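PDB 4JUI: tannase from Lactobacillus plantarum, which hydrolyses gallate esters in tannins, probably by the serine mechanism of the alpha/beta-hydrolase superfamily. Local coordinates for residues 4-9 and 35-40; 16-21 and 86-91; 74-79 and 163-168; 207-212 and 396-401. The protein carries 1 engineered substitution. All blocks are in the same frame, centred on the assembly; numbering follows the deposited sequence.

Interaction 1 (4-9 and 35-40)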
loop_
_atom_site.group_PDB
_atom_site.type_symbol
_atom_site.label_atom_id
_atom_site.label_comp_id
_atom_site.label_asym_id
_atom_site.label_seq_id
_atom_site.Cartn_x
_atom_site.Cartn_y
_atom_site.Cartn_z
ATOM N N ASN A 4 25.649 -4.790 -18.082
ATOM C CA ASN A 4 24.376 -4.088 -18.071
ATOM C C ASN A 4 24.617 -2.681 -17.533
ATOM O O ASN A 4 24.844 -2.501 -16.335
ATOM C CB ASN A 4 23.365 -4.847 -17.207
ATOM C CG ASN A 4 22.001 -4.183 -17.169
ATOM O OD1 ASN A 4 21.751 -3.186 -17.853
ATOM N ND2 ASN A 4 21.099 -4.743 -16.365
ATOM N N ARG A 5 24.593 -1.694 -18.426
ATOM C CA ARG A 5 24.948 -0.317 -18.076
ATOM C C ARG A 5 23.795 0.454 -17.455
ATOM O O ARG A 5 23.971 1.593 -16.999
ATOM C CB ARG A 5 25.450 0.428 -19.316
ATOM C CG ARG A 5 26.559 -0.302 -20.041
ATOM C CD ARG A 5 27.682 -0.621 -19.085
ATOM N NE ARG A 5 28.258 0.594 -18.515
ATOM C CZ ARG A 5 28.771 0.674 -17.292
ATOM N NH1 ARG A 5 28.772 -0.393 -16.500
ATOM N NH2 ARG A 5 29.276 1.822 -16.857
ATOM N N LEU A 6 22.621 -0.172 -17.453
ATOM C CA LEU A 6 21.401 0.433 -16.921
ATOM C C LEU A 6 21.074 1.723 -17.651
ATOM O O LEU A 6 20.504 2.647 -17.070
ATOM C CB LEU A 6 21.524 0.694 -15.418
ATOM C CG LEU A 6 21.823 -0.530 -14.548
ATOM C CD1 LEU A 6 21.994 -0.115 -13.100
ATOM C CD2 LEU A 6 20.708 -1.554 -14.683
ATOM N N ILE A 7 21.427 1.778 -18.935
ATOM C CA ILE A 7 21.103 2.932 -19.764
ATOM C C ILE A 7 19.874 2.620 -20.609
ATOM O O ILE A 7 19.903 1.731 -21.464
ATOM C CB ILE A 7 22.288 3.324 -20.678
ATOM C CG1 ILE A 7 23.452 3.847 -19.831
ATOM C CG2 ILE A 7 21.868 4.388 -21.680
ATOM C CD1 ILE A 7 24.783 3.878 -20.563
ATOM N N PHE A 8 18.794 3.356 -20.368
ATOM C CA PHE A 8 17.599 3.219 -21.188
ATOM C C PHE A 8 17.814 3.795 -22.582
ATOM O O PHE A 8 18.465 4.831 -22.746
ATOM C CB PHE A 8 16.413 3.925 -20.537
ATOM C CG PHE A 8 15.145 3.799 -21.321
ATOM C CD1 PHE A 8 14.369 2.658 -21.220
ATOM C CD2 PHE A 8 14.733 4.816 -22.179
ATOM C CE1 PHE A 8 13.187 2.536 -21.952
ATOM C CE2 PHE A 8 13.557 4.696 -22.913
ATOM C CZ PHE A 8 12.787 3.553 -22.797
ATOM N N ASP A 9 17.254 3.122 -23.584
ATOM C CA ASP A 9 17.336 3.572 -24.969
ATOM C C ASP A 9 15.927 3.660 -25.553
ATOM O O ASP A 9 15.228 2.650 -25.647
ATOM C CB ASP A 9 18.180 2.589 -25.786
ATOM C CG ASP A 9 18.543 3.118 -27.157
ATOM O OD1 ASP A 9 17.991 4.158 -27.581
ATOM O OD2 ASP A 9 19.390 2.484 -27.826
ATOM N N TYR A 35 16.735 -3.981 -14.274
ATOM C CA TYR A 35 16.951 -2.662 -13.683
ATOM C C TYR A 35 18.059 -2.595 -12.632
ATOM O O TYR A 35 18.377 -1.507 -12.135
ATOM C CB TYR A 35 15.642 -2.045 -13.163
ATOM C CG TYR A 35 14.907 -2.820 -12.078
ATOM C CD1 TYR A 35 15.300 -2.741 -10.747
ATOM C CD2 TYR A 35 13.786 -3.586 -12.384
ATOM C CE1 TYR A 35 14.616 -3.430 -9.753
ATOM C CE2 TYR A 35 13.092 -4.273 -11.398
ATOM C CZ TYR A 35 13.512 -4.192 -10.088
ATOM O OH TYR A 35 12.822 -4.882 -9.111
ATOM N N VAL A 36 18.644 -3.741 -12.298
ATOM C CA VAL A 36 19.890 -3.756 -11.523
ATOM C C VAL A 36 20.946 -4.620 -12.205
ATOM O O VAL A 36 20.630 -5.449 -13.065
ATOM C CB VAL A 36 19.694 -4.214 -10.061
ATOM C CG1 VAL A 36 18.656 -3.333 -9.378
ATOM C CG2 VAL A 36 19.298 -5.684 -10.006
ATOM N N GLN A 37 22.200 -4.416 -11.825
ATOM C CA GLN A 37 23.301 -5.124 -12.466
ATOM C C GLN A 37 23.502 -6.524 -11.913
ATOM O O GLN A 37 24.084 -7.371 -12.581
ATOM C CB GLN A 37 24.600 -4.322 -12.338
ATOM C CG GLN A 37 24.559 -2.991 -13.073
ATOM C CD GLN A 37 25.871 -2.232 -12.995
ATOM O OE1 GLN A 37 26.398 -1.992 -11.910
ATOM N NE2 GLN A 37 26.405 -1.854 -14.153
ATOM N N HIS A 38 23.026 -6.773 -10.694
ATOM C CA HIS A 38 23.201 -8.098 -10.086
ATOM C C HIS A 38 21.907 -8.679 -9.519
ATOM O O HIS A 38 21.813 -8.912 -8.307
ATOM C CB HIS A 38 24.285 -8.063 -8.999
ATOM C CG HIS A 38 25.592 -7.511 -9.470
ATOM N ND1 HIS A 38 26.396 -8.169 -10.374
ATOM C CD2 HIS A 38 26.235 -6.352 -9.175
ATOM C CE1 HIS A 38 27.477 -7.449 -10.613
ATOM N NE2 HIS A 38 27.401 -6.339 -9.897
ATOM N N PRO A 39 20.918 -8.942 -10.395
ATOM C CA PRO A 39 19.622 -9.461 -9.941
ATOM C C PRO A 39 19.733 -10.852 -9.328
ATOM O O PRO A 39 20.608 -11.636 -9.727
ATOM C CB PRO A 39 18.793 -9.522 -11.229
ATOM C CG PRO A 39 19.788 -9.575 -12.346
ATOM C CD PRO A 39 20.970 -8.780 -11.864
ATOM N N VAL A 40 18.868 -11.148 -8.358
ATOM C CA VAL A 40 18.860 -12.467 -7.737
ATOM C C VAL A 40 17.611 -13.267 -8.092
ATOM O O VAL A 40 17.506 -14.448 -7.760
ATOM C CB VAL A 40 19.004 -12.385 -6.209
ATOM C CG1 VAL A 40 20.328 -11.738 -5.849
ATOM C CG2 VAL A 40 17.847 -11.604 -5.609
HETATM O O HOH W 1 21.722 -7.287 -14.812
#
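N4, R5 and L6 meet Y35, V36 and Q37 in a partly buried loop-to-loop contact of mixed polar and apolar character. It sits where the N-terminal run ahead of strand 14-20 passes the start of the connection between strands 23-34 and 45-51. One direct hydrogen bond crosses it, from Q37 NE2 to N4 O at 2.8 Å, and its N-H...O angle of 169° makes it nearly straight. The acceptor lies in the plane of the Q37 amide, whereas the donor is tilted from the carbonyl plane of N4. With CG beside the backbone N (chi1 -64°) and the chain extended beyond it, Q37 carries its amide across to that carbonyl. R5 approaches obliquely, NH1 3.6 Å from Q37 NE2, and NH1 finds its hydrogen-bond partner in M2 O. L6 supplies the van der Waals contacts: CD1 lies 3.9 Å from Q37 CG, and CD2 packs against the Y35 carbonyl, 3.5 Å from its O. A water accepts from N4 ND2 (3.0 Å) and donates to V36 O (2.8 Å), bridging the two loops. With an alanine at Q37, N4 O would probably lose its side-chain donor and a gap would open beside L6 CD1. Within the first loop, N4 OD1 accepts from L6 N at 3.2 Å, an Asx turn set beside the antiparallel strands at the N-terminal edge of an alpha/beta-hydrolase sheet.

Interaction 2 (16-21 and 86-91)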
loop_
_atom_site.group_PDB
_atom_site.type_symbol
_atom_site.label_atom_id
_atom_site.label_comp_id
_atom_site.label_asym_id
_atom_site.label_seq_id
_atom_site.Cartn_x
_atom_site.Cartn_y
_atom_site.Cartn_z
ATOM N N GLU A 16 2.184 0.149 -29.855
ATOM C CA GLU A 16 1.072 -0.728 -29.515
ATOM C C GLU A 16 -0.173 0.132 -29.299
ATOM O O GLU A 16 -0.092 1.365 -29.281
ATOM C CB GLU A 16 1.388 -1.546 -28.248
ATOM C CG GLU A 16 2.474 -2.597 -28.465
ATOM C CD GLU A 16 2.854 -3.348 -27.203
ATOM O OE1 GLU A 16 2.124 -3.252 -26.195
ATOM O OE2 GLU A 16 3.894 -4.043 -27.228
ATOM N N GLN A 17 -1.325 -0.513 -29.143
ATOM C CA GLN A 17 -2.551 0.221 -28.823
ATOM C C GLN A 17 -3.480 -0.600 -27.936
ATOM O O GLN A 17 -3.402 -1.834 -27.899
ATOM C CB GLN A 17 -3.277 0.680 -30.093
ATOM C CG GLN A 17 -3.797 -0.454 -30.962
ATOM C CD GLN A 17 -4.514 0.045 -32.216
ATOM O OE1 GLN A 17 -5.011 1.174 -32.261
ATOM N NE2 GLN A 17 -4.569 -0.804 -33.241
ATOM N N VAL A 18 -4.339 0.103 -27.205
ATOM C CA VAL A 18 -5.278 -0.535 -26.294
ATOM C C VAL A 18 -6.553 0.297 -26.285
ATOM O O VAL A 18 -6.506 1.519 -26.474
ATOM C CB VAL A 18 -4.676 -0.663 -24.871
ATOM C CG1 VAL A 18 -4.588 0.698 -24.193
ATOM C CG2 VAL A 18 -5.469 -1.654 -24.031
ATOM N N GLN A 19 -7.694 -0.359 -26.096
ATOM C CA GLN A 19 -8.965 0.355 -26.028
ATOM C C GLN A 19 -9.258 0.868 -24.618
ATOM O O GLN A 19 -9.147 0.124 -23.638
ATOM C CB GLN A 19 -10.112 -0.535 -26.512
ATOM C CG GLN A 19 -10.012 -0.907 -27.982
ATOM C CD GLN A 19 -10.128 0.297 -28.899
ATOM O OE1 GLN A 19 -9.193 0.626 -29.636
ATOM N NE2 GLN A 19 -11.283 0.957 -28.871
ATOM N N VAL A 20 -9.613 2.146 -24.521
ATOM C CA VAL A 20 -10.024 2.736 -23.250
ATOM C C VAL A 20 -11.293 3.534 -23.475
ATOM O O VAL A 20 -11.310 4.457 -24.299
ATOM C CB VAL A 20 -8.943 3.667 -22.665
ATOM C CG1 VAL A 20 -9.432 4.291 -21.358
ATOM C CG2 VAL A 20 -7.653 2.904 -22.432
ATOM N N ALA A 21 -12.357 3.176 -22.759
ATOM C CA ALA A 21 -13.646 3.842 -22.928
ATOM C C ALA A 21 -14.083 3.877 -24.386
ATOM O O ALA A 21 -14.648 4.869 -24.846
ATOM C CB ALA A 21 -13.600 5.257 -22.355
ATOM N N ASP A 86 1.482 -4.514 -17.112
ATOM C CA ASP A 86 1.441 -4.364 -18.564
ATOM C C ASP A 86 -0.003 -4.029 -18.920
ATOM O O ASP A 86 -0.912 -4.671 -18.398
ATOM C CB ASP A 86 1.844 -5.722 -19.176
ATOM C CG ASP A 86 2.035 -5.692 -20.690
ATOM O OD1 ASP A 86 1.403 -4.888 -21.407
ATOM O OD2 ASP A 86 2.819 -6.532 -21.185
ATOM N N PRO A 87 -0.230 -3.028 -19.802
ATOM C CA PRO A 87 -1.628 -2.742 -20.169
ATOM C C PRO A 87 -2.290 -3.897 -20.918
ATOM O O PRO A 87 -3.520 -3.912 -21.053
ATOM C CB PRO A 87 -1.514 -1.510 -21.073
ATOM C CG PRO A 87 -0.103 -1.559 -21.627
ATOM C CD PRO A 87 0.706 -2.091 -20.453
ATOM N N GLN A 88 -1.486 -4.841 -21.404
ATOM C CA GLN A 88 -2.001 -5.997 -22.135
ATOM C C GLN A 88 -2.095 -7.240 -21.251
ATOM O O GLN A 88 -2.554 -8.290 -21.697
ATOM C CB GLN A 88 -1.117 -6.309 -23.350
ATOM C CG GLN A 88 -0.934 -5.163 -24.336
ATOM C CD GLN A 88 -2.184 -4.862 -25.135
ATOM O OE1 GLN A 88 -3.144 -5.633 -25.128
ATOM N NE2 GLN A 88 -2.176 -3.734 -25.838
ATOM N N ARG A 89 -1.660 -7.122 -20.002
ATOM C CA ARG A 89 -1.610 -8.278 -19.106
ATOM C C ARG A 89 -3.011 -8.650 -18.635
ATOM O O ARG A 89 -3.814 -7.781 -18.281
ATOM C CB ARG A 89 -0.693 -7.986 -17.912
ATOM C CG ARG A 89 -0.609 -9.061 -16.831
ATOM C CD ARG A 89 0.466 -8.674 -15.816
ATOM N NE ARG A 89 0.465 -9.511 -14.619
ATOM C CZ ARG A 89 1.112 -10.668 -14.525
ATOM N NH1 ARG A 89 1.805 -11.125 -15.560
ATOM N NH2 ARG A 89 1.062 -11.368 -13.401
ATOM N N VAL A 90 -3.305 -9.947 -18.651
ATOM C CA VAL A 90 -4.585 -10.453 -18.168
ATOM C C VAL A 90 -4.367 -11.394 -16.985
ATOM O O VAL A 90 -5.292 -11.677 -16.223
ATOM C CB VAL A 90 -5.358 -11.180 -19.285
ATOM C CG1 VAL A 90 -5.833 -10.187 -20.331
ATOM C CG2 VAL A 90 -4.491 -12.258 -19.920
ATOM N N THR A 91 -3.129 -11.865 -16.841
ATOM C CA THR A 91 -2.755 -12.784 -15.770
ATOM C C THR A 91 -2.693 -12.076 -14.423
ATOM O O THR A 91 -2.195 -10.957 -14.309
ATOM C CB THR A 91 -1.380 -13.426 -16.030
ATOM O OG1 THR A 91 -1.329 -13.920 -17.371
ATOM C CG2 THR A 91 -1.124 -14.575 -15.054
#
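The amide of Q88 and the carboxylate of E16 are turned 65° apart, so neither lies flat on the other; E16 OE1 reaches the aliphatic part of Q88, 4.1 Å from CG. The motif is a type I beta turn, D86 to R89, leaning on the outermost strand 14-20 of the main sheet in this alpha/beta-hydrolase, at the protein surface. A bend at chi2 (-71°) swings the Q88 amide to the strand, where NE2 gives a weak hydrogen bond to Q17 O, 3.1 Å long with an N-H...O angle of only 134°. Q88 NE2 is also hydrogen-bonded to Y27 OH on the adjoining strand 23-34. V18 lies alongside, its CB 4.1 Å from Q88 NE2 and its CG2 4.2 Å from P87 O, at van der Waals distance. E16 OE1 and D86 OD1 stand 5.1 Å apart; R31 forms salt bridges with both acids and would be expected to offset their like charges. The turn is closed by R89 N donating to D86 O at 3.0 Å, and an Asx turn is superimposed on it: D86 OD1, met from above the carboxylate plane, accepts from Q88 N at 2.9 Å.

Interaction 3 (74-79 and 163-168). Engineered in segment 163-168: A164 (natural residue Ser). With EGR (ethyl 3,4,5-trihydroxybenzoate), chain C.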
loop_
_atom_site.group_PDB
_atom_site.type_symbol
_atom_site.label_atom_id
_atom_site.label_comp_id
_atom_site.label_asym_id
_atom_site.label_seq_id
_atom_site.Cartn_x
_atom_site.Cartn_y
_atom_site.Cartn_z
ATOM N N ASN A 74 2.606 -0.731 -8.526
ATOM C CA ASN A 74 3.132 -2.058 -8.242
ATOM C C ASN A 74 1.989 -3.057 -8.102
ATOM O O ASN A 74 0.854 -2.670 -7.842
ATOM C CB ASN A 74 4.030 -2.044 -6.998
ATOM C CG ASN A 74 3.247 -1.920 -5.711
ATOM O OD1 ASN A 74 2.562 -2.857 -5.309
ATOM N ND2 ASN A 74 3.363 -0.771 -5.039
ATOM N N THR A 75 2.291 -4.339 -8.285
ATOM C CA THR A 75 1.274 -5.389 -8.181
ATOM C C THR A 75 1.443 -6.224 -6.911
ATOM O O THR A 75 0.933 -7.340 -6.820
ATOM C CB THR A 75 1.310 -6.318 -9.406
ATOM O OG1 THR A 75 2.611 -6.905 -9.517
ATOM C CG2 THR A 75 1.023 -5.525 -10.675
ATOM N N VAL A 76 2.133 -5.668 -5.923
ATOM C CA VAL A 76 2.350 -6.385 -4.666
ATOM C C VAL A 76 1.043 -6.494 -3.879
ATOM O O VAL A 76 0.347 -5.492 -3.654
ATOM C CB VAL A 76 3.418 -5.704 -3.795
ATOM C CG1 VAL A 76 3.536 -6.403 -2.443
ATOM C CG2 VAL A 76 4.770 -5.702 -4.511
ATOM N N GLY A 77 0.714 -7.722 -3.486
ATOM C CA GLY A 77 -0.383 -7.989 -2.573
ATOM C C GLY A 77 0.008 -9.133 -1.648
ATOM O O GLY A 77 0.662 -10.085 -2.075
ATOM N N GLY A 78 -0.375 -9.040 -0.378
ATOM C CA GLY A 78 -0.067 -10.092 0.571
ATOM C C GLY A 78 1.422 -10.229 0.835
ATOM O O GLY A 78 1.866 -11.244 1.383
ATOM N N TYR A 79 2.187 -9.199 0.462
ATOM C CA TYR A 79 3.645 -9.222 0.565
ATOM C C TYR A 79 4.231 -10.344 -0.283
ATOM O O TYR A 79 5.337 -10.828 -0.041
ATOM C CB TYR A 79 4.106 -9.266 2.037
ATOM C CG TYR A 79 3.990 -7.907 2.688
ATOM C CD1 TYR A 79 4.867 -6.876 2.345
ATOM C CD2 TYR A 79 2.965 -7.623 3.590
ATOM C CE1 TYR A 79 4.750 -5.608 2.914
ATOM C CE2 TYR A 79 2.836 -6.357 4.155
ATOM C CZ TYR A 79 3.733 -5.362 3.824
ATOM O OH TYR A 79 3.609 -4.110 4.393
ATOM N N THR A 163 -1.844 -1.090 -3.872
ATOM C CA THR A 163 -2.977 -1.478 -3.024
ATOM C C THR A 163 -2.529 -2.444 -1.932
ATOM O O THR A 163 -1.791 -3.394 -2.212
ATOM C CB THR A 163 -4.066 -2.166 -3.880
ATOM O OG1 THR A 163 -4.587 -1.232 -4.835
ATOM C CG2 THR A 163 -5.217 -2.663 -3.020
ATOM N N ALA A 164 -2.982 -2.200 -0.701
ATOM C CA ALA A 164 -2.757 -3.106 0.425
ATOM C C ALA A 164 -1.266 -3.232 0.771
ATOM O O ALA A 164 -0.640 -2.222 1.105
ATOM C CB ALA A 164 -3.389 -4.448 0.138
ATOM N N ALA A 165 -0.676 -4.429 0.685
ATOM C CA ALA A 165 0.773 -4.510 0.857
ATOM C C ALA A 165 1.463 -3.589 -0.157
ATOM O O ALA A 165 2.500 -2.979 0.136
ATOM C CB ALA A 165 1.279 -5.955 0.714
ATOM N N GLY A 166 0.860 -3.471 -1.335
ATOM C CA GLY A 166 1.383 -2.595 -2.375
ATOM C C GLY A 166 1.198 -1.132 -2.029
ATOM O O GLY A 166 1.970 -0.272 -2.473
ATOM N N GLY A 167 0.169 -0.843 -1.231
ATOM C CA GLY A 167 -0.050 0.497 -0.720
ATOM C C GLY A 167 0.997 0.863 0.313
ATOM O O GLY A 167 1.474 1.997 0.347
ATOM N N ALA A 168 1.349 -0.098 1.170
ATOM C CA ALA A 168 2.441 0.091 2.112
ATOM C C ALA A 168 3.758 0.290 1.360
ATOM O O ALA A 168 4.595 1.091 1.764
ATOM C CB ALA A 168 2.537 -1.096 3.086
HETATM C C01 EGR C . -4.122 -10.039 0.161
HETATM C C02 EGR C . -4.761 -8.685 0.040
HETATM O O03 EGR C . -4.003 -7.531 0.287
HETATM C C04 EGR C . -2.751 -7.531 0.903
HETATM O O05 EGR C . -1.757 -7.014 0.401
HETATM C C06 EGR C . -2.684 -7.880 2.342
HETATM C C07 EGR C . -1.447 -8.088 2.925
HETATM C C08 EGR C . -1.384 -8.435 4.257
HETATM O O09 EGR C . -0.159 -8.644 4.846
HETATM C C10 EGR C . -2.556 -8.563 4.994
HETATM O O11 EGR C . -2.486 -8.900 6.328
HETATM C C12 EGR C . -3.790 -8.343 4.401
HETATM O O13 EGR C . -4.958 -8.465 5.109
HETATM C C14 EGR C . -3.851 -7.997 3.069
HETATM O O HOH W 2 -0.466 -3.345 -5.305
#
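A165 CB sits over the centre of the Y79 ring, 3.7 Å from the centroid and 9° off the normal, a CH-pi contact; O09 of the bound ethyl gallate lies at the ring's edge, in plane. Y79 OH touches A168 CB at 3.5 Å and is hydrogen-bonded to I207 O. Segment 163-168 is the nucleophile elbow of the alpha/beta-hydrolase fold: A164, engineered from a serine that is probably the nucleophile, takes positive phi (64°) at the N-cap of helix 165-175. Beside it G78 N (2.6 Å) and A165 N (2.8 Å) both donate to the ester carbonyl O05, the geometry of an oxyanion hole. N74 ND2 bonds G166 O at 3.0 Å, almost straight at 176°, while N74 OD1 takes V76 N on a lone pair at 2.9 Å in an Asx turn. An alanine here would probably leave V76 N and G166 O without these mates, the 74-79 loop freer to shift. A CB on G166 would collide with N74 OD1 and V76 O.

Interaction 4 (207-212 and 396-401). With EGR (ethyl 3,4,5-trihydroxybenzoate), chain C.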
loop_
_atom_site.group_PDB
_atom_site.type_symbol
_atom_site.label_atom_id
_atom_site.label_comp_id
_atom_site.label_asym_id
_atom_site.label_seq_id
_atom_site.Cartn_x
_atom_site.Cartn_y
_atom_site.Cartn_z
ATOM N N ILE A 207 -1.310 -1.682 4.077
ATOM C CA ILE A 207 -1.162 -2.625 5.181
ATOM C C ILE A 207 0.248 -2.445 5.762
ATOM O O ILE A 207 1.205 -3.105 5.344
ATOM C CB ILE A 207 -1.406 -4.080 4.720
ATOM C CG1 ILE A 207 -2.790 -4.218 4.085
ATOM C CG2 ILE A 207 -1.268 -5.063 5.883
ATOM C CD1 ILE A 207 -3.943 -4.079 5.074
ATOM N N HIS A 208 0.360 -1.506 6.696
ATOM C CA HIS A 208 1.645 -1.066 7.232
ATOM C C HIS A 208 1.515 -0.900 8.740
ATOM O O HIS A 208 0.448 -1.181 9.304
ATOM C CB HIS A 208 2.047 0.272 6.605
ATOM C CG HIS A 208 1.281 1.439 7.140
ATOM N ND1 HIS A 208 -0.035 1.690 6.792
ATOM C CD2 HIS A 208 1.625 2.412 8.015
ATOM C CE1 HIS A 208 -0.455 2.766 7.422
ATOM N NE2 HIS A 208 0.530 3.226 8.178
ATOM N N ASN A 209 2.584 -0.414 9.375
ATOM C CA ASN A 209 2.644 -0.284 10.829
ATOM C C ASN A 209 2.334 -1.629 11.487
ATOM O O ASN A 209 1.579 -1.710 12.467
ATOM C CB ASN A 209 1.692 0.820 11.313
ATOM C CG ASN A 209 1.962 1.237 12.736
ATOM O OD1 ASN A 209 2.986 0.873 13.324
ATOM N ND2 ASN A 209 1.034 2.000 13.310
ATOM N N LEU A 210 2.960 -2.678 10.958
ATOM C CA LEU A 210 2.562 -4.051 11.237
ATOM C C LEU A 210 2.746 -4.398 12.712
ATOM O O LEU A 210 1.961 -5.162 13.278
ATOM C CB LEU A 210 3.362 -5.025 10.353
ATOM C CG LEU A 210 3.239 -4.782 8.847
ATOM C CD1 LEU A 210 4.117 -5.773 8.063
ATOM C CD2 LEU A 210 1.792 -4.893 8.423
ATOM N N GLU A 211 3.765 -3.812 13.333
ATOM C CA GLU A 211 4.094 -4.122 14.726
ATOM C C GLU A 211 3.118 -3.485 15.723
ATOM O O GLU A 211 3.180 -3.774 16.924
ATOM C CB GLU A 211 5.536 -3.717 15.053
ATOM C CG GLU A 211 5.787 -2.205 15.134
ATOM C CD GLU A 211 6.130 -1.583 13.787
ATOM O OE1 GLU A 211 5.727 -2.140 12.745
ATOM O OE2 GLU A 211 6.810 -0.534 13.765
ATOM N N HIS A 212 2.206 -2.650 15.230
ATOM C CA HIS A 212 1.145 -2.089 16.079
ATOM C C HIS A 212 -0.267 -2.419 15.585
ATOM O O HIS A 212 -1.262 -1.995 16.185
ATOM C CB HIS A 212 1.311 -0.576 16.229
ATOM C CG HIS A 212 2.649 -0.175 16.776
ATOM N ND1 HIS A 212 3.557 0.557 16.049
ATOM C CD2 HIS A 212 3.225 -0.430 17.972
ATOM C CE1 HIS A 212 4.643 0.748 16.784
ATOM N NE2 HIS A 212 4.469 0.166 17.951
ATOM N N ASN A 396 8.449 0.406 8.111
ATOM C CA ASN A 396 7.260 1.126 8.560
ATOM C C ASN A 396 7.329 2.585 8.115
ATOM O O ASN A 396 8.211 3.321 8.554
ATOM C CB ASN A 396 7.181 1.060 10.088
ATOM C CG ASN A 396 5.865 1.579 10.634
ATOM O OD1 ASN A 396 5.089 2.219 9.924
ATOM N ND2 ASN A 396 5.610 1.306 11.915
ATOM N N PRO A 397 6.401 3.015 7.233
ATOM C CA PRO A 397 6.444 4.407 6.775
ATOM C C PRO A 397 6.428 5.446 7.913
ATOM O O PRO A 397 7.067 6.497 7.785
ATOM C CB PRO A 397 5.189 4.530 5.892
ATOM C CG PRO A 397 4.900 3.130 5.435
ATOM C CD PRO A 397 5.299 2.256 6.617
ATOM N N LEU A 398 5.744 5.151 9.017
ATOM C CA LEU A 398 5.683 6.079 10.148
ATOM C C LEU A 398 7.061 6.430 10.727
ATOM O O LEU A 398 7.256 7.522 11.245
ATOM C CB LEU A 398 4.783 5.538 11.266
ATOM C CG LEU A 398 3.336 5.170 10.934
ATOM C CD1 LEU A 398 2.585 4.778 12.208
ATOM C CD2 LEU A 398 2.629 6.323 10.227
ATOM N N SER A 399 8.023 5.515 10.629
ATOM C CA SER A 399 9.337 5.743 11.239
ATOM C C SER A 399 10.045 6.981 10.695
ATOM O O SER A 399 10.919 7.543 11.352
ATOM C CB SER A 399 10.225 4.510 11.063
ATOM O OG SER A 399 9.577 3.357 11.569
ATOM N N TYR A 400 9.660 7.404 9.494
ATOM C CA TYR A 400 10.351 8.476 8.795
ATOM C C TYR A 400 9.642 9.819 8.974
ATOM O O TYR A 400 10.185 10.869 8.621
ATOM C CB TYR A 400 10.481 8.120 7.301
ATOM C CG TYR A 400 11.190 6.793 7.060
ATOM C CD1 TYR A 400 12.566 6.742 6.891
ATOM C CD2 TYR A 400 10.480 5.596 7.010
ATOM C CE1 TYR A 400 13.219 5.535 6.685
ATOM C CE2 TYR A 400 11.123 4.383 6.807
ATOM C CZ TYR A 400 12.493 4.362 6.640
ATOM O OH TYR A 400 13.143 3.165 6.432
ATOM N N LEU A 401 8.441 9.777 9.549
ATOM C CA LEU A 401 7.546 10.936 9.580
ATOM C C LEU A 401 7.477 11.629 10.927
ATOM O O LEU A 401 6.505 12.328 11.209
ATOM C CB LEU A 401 6.124 10.533 9.192
ATOM C CG LEU A 401 5.874 9.826 7.870
ATOM C CD1 LEU A 401 4.406 9.486 7.771
ATOM C CD2 LEU A 401 6.309 10.694 6.694
HETATM C C01 EGR C . -4.122 -10.039 0.161
HETATM C C02 EGR C . -4.761 -8.685 0.040
HETATM O O03 EGR C . -4.003 -7.531 0.287
HETATM C C04 EGR C . -2.751 -7.531 0.903
HETATM O O05 EGR C . -1.757 -7.014 0.401
HETATM C C06 EGR C . -2.684 -7.880 2.342
HETATM C C07 EGR C . -1.447 -8.088 2.925
HETATM C C08 EGR C . -1.384 -8.435 4.257
HETATM O O09 EGR C . -0.159 -8.644 4.846
HETATM C C10 EGR C . -2.556 -8.563 4.994
HETATM O O11 EGR C . -2.486 -8.900 6.328
HETATM C C12 EGR C . -3.790 -8.343 4.401
HETATM O O13 EGR C . -4.958 -8.465 5.109
HETATM C C14 EGR C . -3.851 -7.997 3.069
#
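N396 and P397 pack against H208 and N209 where, in the alpha/beta-hydrolase fold, the loop after strand 200-204 runs into helix 210-221. Hydrogen bonds come first. With CG anti to the backbone N (chi1 -171°), N396 turns its amide to segment 207-212, and ND2 donates twice: to N209 OD1 at 3.0 Å and to E211 OE2 at 2.9 Å. It meets each acceptor from above the plane of its group, and the E211 carboxylate stands almost upright to the N396 amide, 85° apart. E211 reaches it through a bend at chi2 (-88°). N209 OD1 is gripped a second time, by H212 ND1 at 2.8 Å; Y269 bonds N209 ND2 and stacks on the H212 ring. In van der Waals contact, H208 CB rests 3.8 Å from P397 CD, and L398 crosses N209 at about a right angle, its CD1 3.4 Å from N209 ND2. At the edge of the H208 ring, in plane, lies N396 OD1. The ligand contact is apolar: I207 CG2 reaches C08 of the bound gallate ester at 3.7 Å. N396 opens an Asx turn, its OD1 accepting from L398 N at 3.1 Å, the donor above the carbonyl plane.

Overall arrangement
Interactions 3 and 4 are buried and share the ligand, their centres 14 Å apart and joined by hydrogen bonds between Y79 or A164 and I207. The centres of interactions 1 and 2 lie about 26 and 23 Å from the centre of the chain, partly buried and at the surface respectively, at the antiparallel end of the main sheet; both pair a loop or strand near the N-terminus with a later loop. Their chemistry follows their place: a glutamine amide reaching a backbone carbonyl outside, bonding weakly in interaction 2, against backbone donors on the ester and a shared side-chain network inside. Asx turns recur in all four. Interactions 2 and 4 lie on opposite sides of the chain's centre.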